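Local coordinates for time interval measuring enzyme TIME (Bombyx mori, PDB 2E47), which belongs to the copper-zinc superoxide dismutase family and probably converts superoxide to hydrogen peroxide and dioxygen, at residues A[56-60]-A[61-65]. Numbering follows the deposited sequence.
Sequences DLSGG and CLSTG. With NAG (2-acetamido-2-deoxy-beta-D-glucopyranose), chain D.
Between Asp56 and Thr64 the chain doubles back on itself, through a type I beta turn from Leu57 to Gly60 and then a 3-10 segment that takes in 62-64, so that the CA atoms of Gly59 and Ser63 come within 5.1 Å. Ser63 points its hydroxyl into the bend. With OG lying between its own backbone N and carbonyl carbon (chi1 56°), it donates to the carbonyl oxygen of Asp56, OG to O 2.5 Å, a very short bond, and accepts from the amide of Gly59, N to OG 2.9 Å. The carboxylate of Asp56 holds the start of the turn: OD1 receives Ser58 OG at 2.7 Å on its syn lone pair and Ser58 N on the anti side, 31° out of the carboxylate plane, the latter closing an Asx turn. Beyond the serine, Thr64 bends its OG1 back to Cys61 O, 2.9 Å away and nearly in line with that carbonyl, while its methyl CG2 meets Leu57 CD1 at 3.6 Å. Where the chain reverses, around Gly60 and Cys61, a water accepts from Leu62 N and donates to Gly59 O.

This loop, between strands 45-52 and 87-93, is tied to strand 147-155 by the Cys61–Cys150 disulfide and by Arg147, which bonds to the carbonyls of Cys61 and Gly65. Asp56 also packs on Leu156 of the second subunit, and the side chain of Thr64 lies about 7 Å from the copper. The Ser63 hydroxyl thus joins the two sides of this bend, which would help fix the shape of the disulfide-bearing part of the loop between the subunit interface and the copper site.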
ATOM      1  N   ASP A  56       2.916   2.653  -6.480  1.00 27.81           N
ATOM      2  CA  ASP A  56       2.551   4.010  -6.887  1.00 28.04           C
ATOM      3  C   ASP A  56       1.340   3.920  -7.830  1.00 27.74           C
ATOM      4  O   ASP A  56       1.452   3.505  -9.001  1.00 27.21           O
ATOM      5  CB  ASP A  56       3.715   4.644  -7.627  1.00 26.99           C
ATOM      6  CG  ASP A  56       3.370   6.023  -8.164  1.00 32.16           C
ATOM      7  OD1 ASP A  56       2.238   6.531  -7.927  1.00 36.50           O
ATOM      8  OD2 ASP A  56       4.206   6.614  -8.843  1.00 37.36           O
ATOM      9  N   LEU A  57       0.197   4.318  -7.295  1.00 26.76           N
ATOM     10  CA  LEU A  57      -1.076   4.214  -7.974  1.00 28.71           C
ATOM     11  C   LEU A  57      -1.561   5.577  -8.510  1.00 28.89           C
ATOM     12  O   LEU A  57      -2.727   5.708  -8.880  1.00 29.29           O
ATOM     13  CB  LEU A  57      -2.123   3.601  -6.997  1.00 28.32           C
ATOM     14  CG  LEU A  57      -2.386   2.079  -6.902  1.00 28.79           C
ATOM     15  CD1 LEU A  57      -1.208   1.175  -7.197  1.00 25.07           C
ATOM     16  CD2 LEU A  57      -3.055   1.727  -5.577  1.00 29.22           C
ATOM     17  N   SER A  58      -0.671   6.578  -8.526  1.00 29.16           N
ATOM     18  CA  SER A  58      -0.998   7.925  -8.955  1.00 29.74           C
ATOM     19  C   SER A  58      -1.350   8.008 -10.422  1.00 29.80           C
ATOM     20  O   SER A  58      -2.140   8.814 -10.803  1.00 30.33           O
ATOM     21  CB  SER A  58       0.109   8.913  -8.597  1.00 29.66           C
ATOM     22  OG  SER A  58       1.301   8.674  -9.330  1.00 31.53           O
ATOM     23  N   GLY A  59      -0.805   7.134 -11.257  1.00 31.15           N
ATOM     24  CA  GLY A  59      -1.284   7.078 -12.643  1.00 30.57           C
ATOM     25  C   GLY A  59      -2.004   5.775 -12.949  1.00 32.17           C
ATOM     26  O   GLY A  59      -1.854   5.214 -14.060  1.00 32.90           O
ATOM     27  N   GLY A  60      -2.792   5.288 -11.972  1.00 31.51           N
ATOM     28  CA  GLY A  60      -3.520   4.036 -12.096  1.00 30.67           C
ATOM     29  C   GLY A  60      -2.518   2.898 -12.095  1.00 29.79           C
ATOM     30  O   GLY A  60      -1.450   3.056 -11.544  1.00 29.51           O
ATOM     31  N   CYS A  61      -2.865   1.765 -12.706  1.00 28.67           N
ATOM     32  CA  CYS A  61      -1.959   0.585 -12.789  1.00 30.10           C
ATOM     33  C   CYS A  61      -0.597   0.736 -13.544  1.00 28.50           C
ATOM     34  O   CYS A  61       0.382   0.071 -13.178  1.00 28.40           O
ATOM     35  CB  CYS A  61      -2.709  -0.688 -13.208  1.00 30.55           C
ATOM     36  SG  CYS A  61      -4.000  -1.241 -11.969  1.00 37.48           S
ATOM     37  N   LEU A  62      -0.497   1.654 -14.493  1.00 27.51           N
ATOM     38  CA  LEU A  62       0.787   1.887 -15.186  1.00 29.48           C
ATOM     39  C   LEU A  62       1.945   2.340 -14.282  1.00 28.21           C
ATOM     40  O   LEU A  62       3.094   1.932 -14.485  1.00 29.02           O
ATOM     41  CB  LEU A  62       0.594   2.923 -16.303  1.00 30.29           C
ATOM     42  CG  LEU A  62       1.257   2.638 -17.666  1.00 35.71           C
ATOM     43  CD1 LEU A  62       2.780   2.898 -17.639  1.00 39.96           C
ATOM     44  CD2 LEU A  62       0.978   1.184 -18.185  1.00 37.79           C
ATOM     45  N   SER A  63       1.653   3.197 -13.306  1.00 26.18           N
ATOM     46  CA  SER A  63       2.683   3.832 -12.484  1.00 26.03           C
ATOM     47  C   SER A  63       3.252   2.838 -11.481  1.00 26.21           C
ATOM     48  O   SER A  63       4.281   3.102 -10.851  1.00 25.18           O
ATOM     49  CB  SER A  63       2.131   5.133 -11.824  1.00 26.54           C
ATOM     50  OG  SER A  63       0.939   4.835 -11.046  1.00 30.07           O
ATOM     51  N   THR A  64       2.668   1.629 -11.405  1.00 24.45           N
ATOM     52  CA  THR A  64       3.324   0.605 -10.625  1.00 25.36           C
ATOM     53  C   THR A  64       4.645   0.092 -11.203  1.00 26.08           C
ATOM     54  O   THR A  64       5.392  -0.599 -10.494  1.00 25.01           O
ATOM     55  CB  THR A  64       2.389  -0.590 -10.285  1.00 25.77           C
ATOM     56  OG1 THR A  64       2.190  -1.366 -11.454  1.00 26.24           O
ATOM     57  CG2 THR A  64       1.056  -0.073  -9.719  1.00 24.15           C
ATOM     58  N   GLY A  65       4.941   0.443 -12.468  1.00 26.45           N
ATOM     59  CA  GLY A  65       6.219   0.116 -13.078  1.00 26.13           C
ATOM     60  C   GLY A  65       6.207  -1.301 -13.662  1.00 26.31           C
ATOM     61  O   GLY A  65       5.137  -1.833 -14.027  1.00 24.30           O
TER
HETATM   62  C1  NAG D   1      -1.570  12.843  -8.636  1.00 38.91           C
HETATM   63  C2  NAG D   1      -1.992  14.261  -9.028  1.00 41.82           C
HETATM   64  C3  NAG D   1      -2.530  14.292 -10.461  1.00 48.69           C
HETATM   65  C4  NAG D   1      -1.598  13.488 -11.391  1.00 51.57           C
HETATM   66  C5  NAG D   1      -1.197  12.121 -10.815  1.00 47.13           C
HETATM   67  C6  NAG D   1      -0.193  11.339 -11.679  1.00 46.14           C
HETATM   68  C7  NAG D   1      -2.778  15.776  -7.253  1.00 41.29           C
HETATM   69  C8  NAG D   1      -3.986  16.553  -6.789  1.00 42.03           C
HETATM   70  N2  NAG D   1      -2.985  14.778  -8.115  1.00 38.69           N
HETATM   71  O3  NAG D   1      -2.660  15.652 -10.893  1.00 48.80           O
HETATM   72  O4  NAG D   1      -1.994  13.448 -12.758  1.00 63.77           O
HETATM   73  O5  NAG D   1      -0.603  12.414  -9.572  1.00 39.81           O
HETATM   74  O6  NAG D   1       0.965  12.134 -11.867  1.00 46.91           O
HETATM   75  O7  NAG D   1      -1.674  16.114  -6.809  1.00 45.59           O
HETATM   76  O   HOH W   1      -2.680   3.456 -15.995  1.00 55.97           O